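Local coordinates for soluble KIT ligand (Mus musculus, PDB 2O27), which binds and dimerises the receptor tyrosine kinase KIT as a non-covalent homodimer, thereby triggering receptor autophosphorylation in blood-forming, germ, mast and pigment cells, at residues K11-T14 and K15-N19; D35-P38 and S39-L43; E66-N70 and Y71-D75; K79-D82 and D83-C87. All blocks are in the same frame, centred on the assembly; numbering follows the deposited sequence.

Interaction 1: residues K11-T14 and K15-N19; sequences KDIT and KLVAN
Val17 N donates to Ile13 O over 2.8 Å with an N-H...O angle of 167°, and this nearly straight bond closes the first full turn of the short helix 13-18. One residue further on, Ala18 N reaches Thr14 O at 3.0 Å, but the angle drops to 144°, a noticeably more bent i to i+4 bond. The helix ends almost at once: Asn19 N has Leu16 O at 2.9 Å and a weak bond to Lys15 O, and Asn19 is the first residue to leave helical backbone angles. At the other end Asp12 occupies the N-cap position, yet its carboxylate makes no capping bond.

The side-chain contact follows the same four-residue spacing. In Ile13 a chi1 of -69° sets CG1 beside the backbone N and leaves CG2 anti to it, which turns that methyl toward the next turn, where it meets Val17 CG2 at 4.0 Å; the two branched side chains cross obliquely. Val17 CG2 also lies 3.3 Å from Ile13 O, so the methyl is close to the carbonyl oxygen that the backbone bond uses.

This single helix is a short piece of the four-helix-bundle cytokine fold. Ile13 packs on Phe114 and Phe117 of helix 110-124 and on Leu77 of helix 70-91, while Leu16 touches Phe114 and Asn70. The helix also borders the dimer partner: Asn19 OD1 accepts from Asn70 N of the second subunit, and Lys15 NZ makes a weak hydrogen bond to Glu66 O of that subunit. Ala18 CB is 3.3 Å from Thr14 O.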
loop_
_atom_site.group_PDB
_atom_site.type_symbol
_atom_site.label_atom_id
_atom_site.label_comp_id
_atom_site.label_asym_id
_atom_site.label_seq_id
_atom_site.Cartn_x
_atom_site.Cartn_y
_atom_site.Cartn_z
ATOM N N LYS A 11 -0.724 -14.098 -12.786
ATOM C CA LYS A 11 -1.710 -13.894 -11.724
ATOM C C LYS A 11 -2.159 -12.435 -11.636
ATOM O O LYS A 11 -2.576 -11.961 -10.583
ATOM C CB LYS A 11 -1.169 -14.358 -10.368
ATOM C CG LYS A 11 -1.528 -15.800 -10.036
ATOM C CD LYS A 11 -1.788 -15.970 -8.551
ATOM C CE LYS A 11 -2.980 -15.136 -8.109
ATOM N NZ LYS A 11 -3.216 -15.215 -6.643
ATOM N N ASP A 12 -2.049 -11.735 -12.762
ATOM C CA ASP A 12 -2.453 -10.349 -12.904
ATOM C C ASP A 12 -1.854 -9.272 -12.013
ATOM O O ASP A 12 -2.287 -9.014 -10.882
ATOM C CB ASP A 12 -3.973 -10.244 -12.903
ATOM C CG ASP A 12 -4.571 -10.645 -14.235
ATOM O OD1 ASP A 12 -4.113 -10.112 -15.267
ATOM O OD2 ASP A 12 -5.492 -11.489 -14.254
ATOM N N ILE A 13 -0.841 -8.659 -12.591
ATOM C CA ILE A 13 -0.131 -7.554 -12.010
ATOM C C ILE A 13 -1.020 -6.299 -12.012
ATOM O O ILE A 13 -0.898 -5.448 -11.146
ATOM C CB ILE A 13 1.160 -7.350 -12.841
ATOM C CG1 ILE A 13 2.091 -8.546 -12.582
ATOM C CG2 ILE A 13 1.826 -6.019 -12.533
ATOM C CD1 ILE A 13 3.361 -8.538 -13.408
ATOM N N THR A 14 -1.928 -6.221 -12.977
ATOM C CA THR A 14 -2.831 -5.089 -13.128
ATOM C C THR A 14 -3.722 -4.930 -11.906
ATOM O O THR A 14 -3.882 -3.824 -11.385
ATOM C CB THR A 14 -3.711 -5.237 -14.411
ATOM O OG1 THR A 14 -2.862 -5.214 -15.566
ATOM C CG2 THR A 14 -4.712 -4.089 -14.531
ATOM N N LYS A 15 -4.294 -6.038 -11.456
ATOM C CA LYS A 15 -5.155 -6.028 -10.286
ATOM C C LYS A 15 -4.317 -5.628 -9.062
ATOM O O LYS A 15 -4.766 -4.851 -8.220
ATOM C CB LYS A 15 -5.782 -7.415 -10.095
ATOM C CG LYS A 15 -7.039 -7.451 -9.214
ATOM C CD LYS A 15 -6.728 -7.770 -7.749
ATOM C CE LYS A 15 -7.989 -7.789 -6.872
ATOM N NZ LYS A 15 -9.013 -8.783 -7.305
ATOM N N LEU A 16 -3.088 -6.140 -8.995
ATOM C CA LEU A 16 -2.174 -5.850 -7.894
ATOM C C LEU A 16 -1.887 -4.358 -7.843
ATOM O O LEU A 16 -2.024 -3.723 -6.798
ATOM C CB LEU A 16 -0.851 -6.593 -8.090
ATOM C CG LEU A 16 -0.043 -7.092 -6.895
ATOM C CD1 LEU A 16 1.409 -6.770 -7.117
ATOM C CD2 LEU A 16 -0.532 -6.501 -5.597
ATOM N N VAL A 17 -1.485 -3.798 -8.982
ATOM C CA VAL A 17 -1.160 -2.381 -9.040
ATOM C C VAL A 17 -2.382 -1.566 -8.655
ATOM O O VAL A 17 -2.257 -0.528 -8.024
ATOM C CB VAL A 17 -0.680 -1.960 -10.450
ATOM C CG1 VAL A 17 -0.559 -0.445 -10.542
ATOM C CG2 VAL A 17 0.669 -2.597 -10.733
ATOM N N ALA A 18 -3.555 -2.062 -9.026
ATOM C CA ALA A 18 -4.829 -1.382 -8.740
ATOM C C ALA A 18 -5.217 -1.468 -7.266
ATOM O O ALA A 18 -5.996 -0.639 -6.768
ATOM C CB ALA A 18 -5.942 -1.992 -9.602
ATOM N N ASN A 19 -4.660 -2.474 -6.581
ATOM C CA ASN A 19 -4.939 -2.708 -5.181
ATOM C C ASN A 19 -3.792 -2.288 -4.256
ATOM O O ASN A 19 -3.815 -2.605 -3.077
ATOM C CB ASN A 19 -5.267 -4.179 -4.960
ATOM C CG ASN A 19 -6.468 -4.371 -4.072
ATOM O OD1 ASN A 19 -7.379 -3.563 -4.072
ATOM N ND2 ASN A 19 -6.476 -5.451 -3.316
#

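Interaction 2: residues D35-P38 and S39-L43; sequences DVLP and SHCWL
The indole of Trp42 meets Leu37 at its edge: Leu37 O lies almost in the ring plane and accepts from Trp42 NE1 at 2.9 Å, with an N-H...O angle of 150°. Seen from the carbonyl the donor stands 56° above the plane, so the bond does not use a lone-pair direction. Over one indole face, 3.4 Å above the plane and offset toward the rim, lies Ser39 CA. The His40 imidazole has Cys41 SG over one face, again toward the rim, and Pro38 O also lies over a face of this ring; the imidazole runs side by side with the Pro38 ring, Pro38 CG approaching His40 CE1 at 3.9 Å.

These groups belong to the connection between strand 26-30 and helix 43-58 of the four-helix-bundle cytokine fold, where the chain tightens into a turn and Trp42 takes the N-cap position. Trp42 CG stands between its backbone N and carbonyl carbon (chi1 54°), which folds the indole back over the turn toward Leu37. Ser39 O accepts from both Trp42 N and Leu43 N, which ties the turn to the helix start. The indole also packs on Ser120 and Ala123 of helix 110-124 and on Met34.

Cys41 is joined to Cys136 by a disulfide, which links the turn to the C-terminal part of the chain, and Leu37 touches the nearby Leu138. Apolar contacts surround this bridge, though Pro38 O also comes close to the sulfur: Leu37 CG lies 3.9 Å from Cys41 CB, and Pro38 CG is 3.6 Å from Cys41 SG.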
loop_
_atom_site.group_PDB
_atom_site.type_symbol
_atom_site.label_atom_id
_atom_site.label_comp_id
_atom_site.label_asym_id
_atom_site.label_seq_id
_atom_site.Cartn_x
_atom_site.Cartn_y
_atom_site.Cartn_z
ATOM N N ASP A 35 18.007 0.035 -19.037
ATOM C CA ASP A 35 17.181 0.595 -20.098
ATOM C C ASP A 35 17.876 0.773 -21.445
ATOM O O ASP A 35 17.210 0.991 -22.458
ATOM C CB ASP A 35 16.530 1.915 -19.637
ATOM C CG ASP A 35 17.475 2.808 -18.846
ATOM O OD1 ASP A 35 17.000 3.819 -18.291
ATOM O OD2 ASP A 35 18.684 2.510 -18.772
ATOM N N VAL A 36 19.198 0.645 -21.473
ATOM C CA VAL A 36 19.942 0.796 -22.728
ATOM C C VAL A 36 20.875 -0.373 -23.055
ATOM O O VAL A 36 21.010 -0.781 -24.212
ATOM C CB VAL A 36 20.800 2.097 -22.717
ATOM C CG1 VAL A 36 19.907 3.309 -22.512
ATOM C CG2 VAL A 36 21.838 2.036 -21.623
ATOM N N LEU A 37 21.509 -0.921 -22.028
ATOM C CA LEU A 37 22.459 -2.007 -22.211
ATOM C C LEU A 37 21.858 -3.300 -22.719
ATOM O O LEU A 37 20.673 -3.581 -22.531
ATOM C CB LEU A 37 23.178 -2.273 -20.894
ATOM C CG LEU A 37 24.695 -2.193 -20.765
ATOM C CD1 LEU A 37 25.303 -1.130 -21.677
ATOM C CD2 LEU A 37 25.001 -1.905 -19.294
ATOM N N PRO A 38 22.666 -4.094 -23.428
ATOM C CA PRO A 38 22.092 -5.352 -23.902
ATOM C C PRO A 38 21.781 -6.261 -22.699
ATOM O O PRO A 38 22.561 -6.365 -21.744
ATOM C CB PRO A 38 23.172 -5.905 -24.842
ATOM C CG PRO A 38 24.427 -5.101 -24.500
ATOM C CD PRO A 38 23.896 -3.762 -24.165
ATOM N N SER A 39 20.618 -6.893 -22.767
ATOM C CA SER A 39 20.090 -7.777 -21.734
ATOM C C SER A 39 21.074 -8.669 -20.966
ATOM O O SER A 39 21.046 -8.691 -19.728
ATOM C CB SER A 39 18.962 -8.617 -22.342
ATOM O OG SER A 39 18.995 -9.941 -21.870
ATOM N N HIS A 40 21.952 -9.375 -21.670
ATOM C CA HIS A 40 22.902 -10.267 -20.992
ATOM C C HIS A 40 23.788 -9.517 -20.004
ATOM O O HIS A 40 24.482 -10.131 -19.193
ATOM C CB HIS A 40 23.811 -10.977 -21.995
ATOM C CG HIS A 40 24.916 -10.111 -22.511
ATOM N ND1 HIS A 40 24.781 -9.320 -23.629
ATOM C CD2 HIS A 40 26.149 -9.852 -22.014
ATOM C CE1 HIS A 40 25.881 -8.607 -23.798
ATOM N NE2 HIS A 40 26.728 -8.910 -22.830
ATOM N N CYS A 41 23.788 -8.189 -20.095
ATOM C CA CYS A 41 24.598 -7.368 -19.197
ATOM C C CYS A 41 23.922 -7.121 -17.854
ATOM O O CYS A 41 24.594 -6.915 -16.850
ATOM C CB CYS A 41 24.873 -5.995 -19.814
ATOM S SG CYS A 41 25.897 -5.975 -21.321
ATOM N N TRP A 42 22.595 -7.148 -17.830
ATOM C CA TRP A 42 21.901 -6.825 -16.596
ATOM C C TRP A 42 20.822 -7.776 -16.076
ATOM O O TRP A 42 20.464 -7.694 -14.908
ATOM C CB TRP A 42 21.292 -5.419 -16.739
ATOM C CG TRP A 42 20.415 -5.257 -17.949
ATOM C CD1 TRP A 42 20.781 -4.769 -19.181
ATOM C CD2 TRP A 42 19.011 -5.576 -18.047
ATOM N NE1 TRP A 42 19.697 -4.764 -20.031
ATOM C CE2 TRP A 42 18.599 -5.254 -19.366
ATOM C CE3 TRP A 42 18.069 -6.105 -17.151
ATOM C CZ2 TRP A 42 17.280 -5.439 -19.806
ATOM C CZ3 TRP A 42 16.752 -6.287 -17.589
ATOM C CH2 TRP A 42 16.374 -5.953 -18.910
ATOM N N LEU A 43 20.306 -8.662 -16.924
ATOM C CA LEU A 43 19.228 -9.550 -16.512
ATOM C C LEU A 43 19.422 -10.330 -15.216
ATOM O O LEU A 43 18.557 -10.289 -14.334
ATOM C CB LEU A 43 18.878 -10.547 -17.611
ATOM C CG LEU A 43 17.397 -10.596 -18.009
ATOM C CD1 LEU A 43 17.061 -11.993 -18.499
ATOM C CD2 LEU A 43 16.510 -10.218 -16.842
#

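Interaction 3: residues E66-N70 and Y71-D75; sequences EGLSN and YSIID
Ser69 and Ser72 bind across the first turn of helix 70-91. Ser72 OG donates to Ser69 O at 2.6 Å, and Ile73 N reaches the same oxygen at 3.2 Å with a nearly linear N-H...O angle of 176°, so this carbonyl is gripped twice. In the other direction Ser72 N donates to Ser69 OG over 3.3 Å, the capping bond of a serine N-cap. Both hydroxyls stand between their own backbone N and carbonyl carbon (chi1 66° in Ser69), which folds each back over the start of the helix instead of outward.

Behind the cap, Ile74 N bonds to Asn70 O at 2.9 Å and continues the i to i+4 pattern begun by Ile73 N and Ser69 O. On the apolar side, Leu68 and Ile73 meet at about a right angle: Leu68 CD2 touches Ile73 CG1 at 3.4 Å, tighter than usual van der Waals contact. This pairing of Leu68, just before the N-cap, with Ile73, four residues after the cap, is the hydrophobic staple arrangement.

Two polar side chains are fixed from outside, Ser69 OG by a hydrogen bond to Ile64 O of the preceding loop, which helps hold the cap in place, and Asn70 by its ND2 donating to Asn19 O. Leu16 of helix 13-18 packs against Ile73 and Ile74, and Ile74 also meets Leu57 and Leu58 of helix 43-58. Gly67 makes backbone hydrogen bonds to the second subunit, and Ser69 packs on Leu68 of that subunit, so the start of helix 70-91 touches both helix 13-18 and helix 43-58 and borders the dimer contact.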
loop_
_atom_site.group_PDB
_atom_site.type_symbol
_atom_site.label_atom_id
_atom_site.label_comp_id
_atom_site.label_asym_id
_atom_site.label_seq_id
_atom_site.Cartn_x
_atom_site.Cartn_y
_atom_site.Cartn_z
ATOM N N GLU A 66 -9.262 -15.722 0.621
ATOM C CA GLU A 66 -10.219 -15.557 -0.465
ATOM C C GLU A 66 -10.319 -14.143 -1.003
ATOM O O GLU A 66 -10.359 -13.176 -0.239
ATOM C CB GLU A 66 -11.611 -16.020 -0.036
ATOM C CG GLU A 66 -12.679 -15.725 -1.080
ATOM C CD GLU A 66 -13.987 -16.432 -0.804
ATOM O OE1 GLU A 66 -14.958 -16.191 -1.552
ATOM O OE2 GLU A 66 -14.043 -17.235 0.154
ATOM N N GLY A 67 -10.361 -14.034 -2.329
ATOM C CA GLY A 67 -10.477 -12.734 -2.960
ATOM C C GLY A 67 -9.267 -12.220 -3.720
ATOM O O GLY A 67 -9.141 -11.006 -3.923
ATOM N N LEU A 68 -8.386 -13.115 -4.159
ATOM C CA LEU A 68 -7.199 -12.688 -4.901
ATOM C C LEU A 68 -6.556 -11.548 -4.122
ATOM O O LEU A 68 -6.708 -10.382 -4.462
ATOM C CB LEU A 68 -7.595 -12.186 -6.293
ATOM C CG LEU A 68 -6.987 -12.858 -7.520
ATOM C CD1 LEU A 68 -7.458 -12.129 -8.767
ATOM C CD2 LEU A 68 -5.481 -12.831 -7.433
ATOM N N SER A 69 -5.848 -11.897 -3.064
ATOM C CA SER A 69 -5.204 -10.917 -2.228
ATOM C C SER A 69 -3.854 -10.499 -2.776
ATOM O O SER A 69 -3.280 -11.176 -3.621
ATOM C CB SER A 69 -5.027 -11.488 -0.825
ATOM O OG SER A 69 -4.123 -12.574 -0.813
ATOM N N ASN A 70 -3.350 -9.380 -2.282
ATOM C CA ASN A 70 -2.058 -8.894 -2.698
ATOM C C ASN A 70 -1.008 -9.918 -2.287
ATOM O O ASN A 70 -0.080 -10.202 -3.049
ATOM C CB ASN A 70 -1.776 -7.530 -2.046
ATOM C CG ASN A 70 -2.671 -6.429 -2.598
ATOM O OD1 ASN A 70 -3.461 -6.666 -3.509
ATOM N ND2 ASN A 70 -2.546 -5.222 -2.051
ATOM N N TYR A 71 -1.173 -10.496 -1.095
ATOM C CA TYR A 71 -0.211 -11.481 -0.611
ATOM C C TYR A 71 -0.056 -12.618 -1.620
ATOM O O TYR A 71 1.056 -12.963 -1.997
ATOM C CB TYR A 71 -0.634 -12.079 0.758
ATOM C CG TYR A 71 0.371 -13.058 1.331
ATOM C CD1 TYR A 71 1.338 -12.635 2.242
ATOM C CD2 TYR A 71 0.399 -14.392 0.922
ATOM C CE1 TYR A 71 2.319 -13.515 2.737
ATOM C CE2 TYR A 71 1.381 -15.282 1.413
ATOM C CZ TYR A 71 2.329 -14.820 2.321
ATOM O OH TYR A 71 3.289 -15.656 2.833
ATOM N N SER A 72 -1.176 -13.189 -2.055
ATOM C CA SER A 72 -1.152 -14.308 -3.004
ATOM C C SER A 72 -0.501 -13.978 -4.353
ATOM O O SER A 72 0.344 -14.733 -4.830
ATOM C CB SER A 72 -2.576 -14.829 -3.235
ATOM O OG SER A 72 -3.460 -13.777 -3.592
ATOM N N ILE A 73 -0.908 -12.867 -4.966
ATOM C CA ILE A 73 -0.348 -12.454 -6.250
ATOM C C ILE A 73 1.170 -12.227 -6.131
ATOM O O ILE A 73 1.956 -12.726 -6.926
ATOM C CB ILE A 73 -0.999 -11.129 -6.755
ATOM C CG1 ILE A 73 -2.527 -11.248 -6.792
ATOM C CG2 ILE A 73 -0.493 -10.810 -8.151
ATOM C CD1 ILE A 73 -3.234 -9.883 -7.021
ATOM N N ILE A 74 1.576 -11.461 -5.131
ATOM C CA ILE A 74 2.990 -11.177 -4.928
ATOM C C ILE A 74 3.771 -12.475 -4.693
ATOM O O ILE A 74 4.886 -12.659 -5.213
ATOM C CB ILE A 74 3.186 -10.248 -3.701
ATOM C CG1 ILE A 74 2.636 -8.856 -4.011
ATOM C CG2 ILE A 74 4.664 -10.196 -3.294
ATOM C CD1 ILE A 74 2.535 -7.928 -2.771
ATOM N N ASP A 75 3.202 -13.358 -3.876
ATOM C CA ASP A 75 3.854 -14.623 -3.572
ATOM C C ASP A 75 4.047 -15.427 -4.863
ATOM O O ASP A 75 5.075 -16.068 -5.053
ATOM C CB ASP A 75 3.015 -15.443 -2.573
ATOM C CG ASP A 75 3.674 -16.774 -2.213
ATOM O OD1 ASP A 75 3.033 -17.810 -2.410
ATOM O OD2 ASP A 75 4.825 -16.788 -1.736
#

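Interaction 4: residues K79-D82 and D83-C87; sequences KIVD and DLVLC
Helix 70-91, one of the long helices of the four-helix-bundle cytokine fold, carries this contact in its middle, where Val81 and Val85 meet one turn apart. Val81 CG1 stands anti to its backbone N (chi1 180°), and in Val85 it is CG2 that lies beside the backbone N; this brings Val81 CG1 to 4.1 Å from Val85 CG2. Val85 CG2 also comes within 3.2 Å of Val81 O.

The backbone evidence for an unbroken alpha helix is a run of four i to i+4 bonds across the junction. Val85 N to Val81 O is the shortest at 2.7 Å, Leu86 N to Asp82 O measures 2.9 Å with an N-H...O angle of 165°, and the bonds of Asp83 N to Lys79 O and Leu84 N to Ile80 O complete the run. A second, looser apolar pair is formed by Ile80 and Leu84.

The helix separates two surroundings. Val81 and Leu84 are buried and pack in the bundle: Val81 packs on Phe117 of helix 110-124 and on Leu54 of helix 43-58, and Leu84 meets Val47, Ile121 and Phe124. Lys79, Asp82, Asp83 and Leu86 are exposed, and the carboxylates of the two aspartates keep well apart. Next along, Cys87 joins Cys2 through a disulfide, tying the N-terminus of the chain to this helix. The isobutyl group of Leu84 leans back along the helix, its branching carbon CG 3.3 Å from Ile80 O.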
loop_
_atom_site.group_PDB
_atom_site.type_symbol
_atom_site.label_atom_id
_atom_site.label_comp_id
_atom_site.label_asym_id
_atom_site.label_seq_id
_atom_site.Cartn_x
_atom_site.Cartn_y
_atom_site.Cartn_z
ATOM N N LYS A 79 7.657 -16.575 -6.754
ATOM C CA LYS A 79 8.040 -17.928 -7.140
ATOM C C LYS A 79 8.495 -17.959 -8.609
ATOM O O LYS A 79 9.448 -18.668 -8.948
ATOM C CB LYS A 79 6.875 -18.897 -6.920
ATOM C CG LYS A 79 6.490 -19.052 -5.458
ATOM C CD LYS A 79 5.524 -20.194 -5.252
ATOM C CE LYS A 79 5.331 -20.474 -3.776
ATOM N NZ LYS A 79 4.427 -21.636 -3.559
ATOM N N ILE A 80 7.821 -17.181 -9.461
ATOM C CA ILE A 80 8.162 -17.107 -10.887
ATOM C C ILE A 80 9.591 -16.596 -10.978
ATOM O O ILE A 80 10.397 -17.085 -11.761
ATOM C CB ILE A 80 7.267 -16.106 -11.659
ATOM C CG1 ILE A 80 5.797 -16.532 -11.596
ATOM C CG2 ILE A 80 7.753 -15.977 -13.106
ATOM C CD1 ILE A 80 5.449 -17.753 -12.413
ATOM N N VAL A 81 9.901 -15.604 -10.161
ATOM C CA VAL A 81 11.231 -15.026 -10.148
ATOM C C VAL A 81 12.237 -16.001 -9.559
ATOM O O VAL A 81 13.389 -16.020 -9.979
ATOM C CB VAL A 81 11.227 -13.707 -9.377
ATOM C CG1 VAL A 81 12.621 -13.091 -9.343
ATOM C CG2 VAL A 81 10.272 -12.761 -10.057
ATOM N N ASP A 82 11.819 -16.823 -8.592
ATOM C CA ASP A 82 12.758 -17.804 -8.045
ATOM C C ASP A 82 13.167 -18.720 -9.184
ATOM O O ASP A 82 14.343 -19.076 -9.316
ATOM C CB ASP A 82 12.151 -18.635 -6.912
ATOM C CG ASP A 82 12.007 -17.850 -5.611
ATOM O OD1 ASP A 82 12.678 -16.819 -5.440
ATOM O OD2 ASP A 82 11.220 -18.286 -4.740
ATOM N N ASP A 83 12.208 -19.119 -10.012
ATOM C CA ASP A 83 12.564 -19.966 -11.144
ATOM C C ASP A 83 13.477 -19.189 -12.087
ATOM O O ASP A 83 14.418 -19.753 -12.630
ATOM C CB ASP A 83 11.330 -20.447 -11.902
ATOM C CG ASP A 83 10.537 -21.467 -11.119
ATOM O OD1 ASP A 83 11.129 -22.186 -10.286
ATOM O OD2 ASP A 83 9.325 -21.560 -11.337
ATOM N N LEU A 84 13.217 -17.896 -12.269
ATOM C CA LEU A 84 14.067 -17.097 -13.149
ATOM C C LEU A 84 15.476 -16.941 -12.582
ATOM O O LEU A 84 16.450 -16.961 -13.340
ATOM C CB LEU A 84 13.456 -15.718 -13.422
ATOM C CG LEU A 84 12.154 -15.735 -14.231
ATOM C CD1 LEU A 84 11.678 -14.302 -14.489
ATOM C CD2 LEU A 84 12.390 -16.449 -15.555
ATOM N N VAL A 85 15.592 -16.793 -11.262
ATOM C CA VAL A 85 16.911 -16.652 -10.641
ATOM C C VAL A 85 17.688 -17.956 -10.807
ATOM O O VAL A 85 18.879 -17.943 -11.119
ATOM C CB VAL A 85 16.837 -16.342 -9.119
ATOM C CG1 VAL A 85 18.217 -16.440 -8.525
ATOM C CG2 VAL A 85 16.248 -14.951 -8.872
ATOM N N LEU A 86 17.006 -19.074 -10.570
ATOM C CA LEU A 86 17.619 -20.393 -10.709
ATOM C C LEU A 86 18.223 -20.512 -12.124
ATOM O O LEU A 86 19.414 -20.837 -12.310
ATOM C CB LEU A 86 16.554 -21.474 -10.511
ATOM C CG LEU A 86 16.956 -22.845 -9.964
ATOM C CD1 LEU A 86 15.854 -23.848 -10.304
ATOM C CD2 LEU A 86 18.296 -23.274 -10.533
ATOM N N CYS A 87 17.390 -20.226 -13.117
ATOM C CA CYS A 87 17.807 -20.282 -14.516
ATOM C C CYS A 87 19.042 -19.402 -14.783
ATOM O O CYS A 87 20.053 -19.875 -15.303
ATOM C CB CYS A 87 16.633 -19.853 -15.403
ATOM S SG CYS A 87 16.893 -19.857 -17.210
#

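In the fold
Interactions 1 and 3 form one neighbourhood, their centres 9 Å apart. They are joined by the bond between Asn19 and Asn70 and by Lys11, which packs on Leu68 and Ser72; both also touch the second subunit, so together they mark the homodimer end of the protomer. Interaction 2 lies on the opposite side of the chain's centre, 26 Å from interaction 1 and 31 Å from interaction 3 between centres. Interaction 4 continues helix 70-91 beyond interaction 3, its centre 19 Å further on, and comes within about 7 Å of interaction 2 at the nearest atoms. Interactions 2 and 4 each hold one cysteine of a different disulfide.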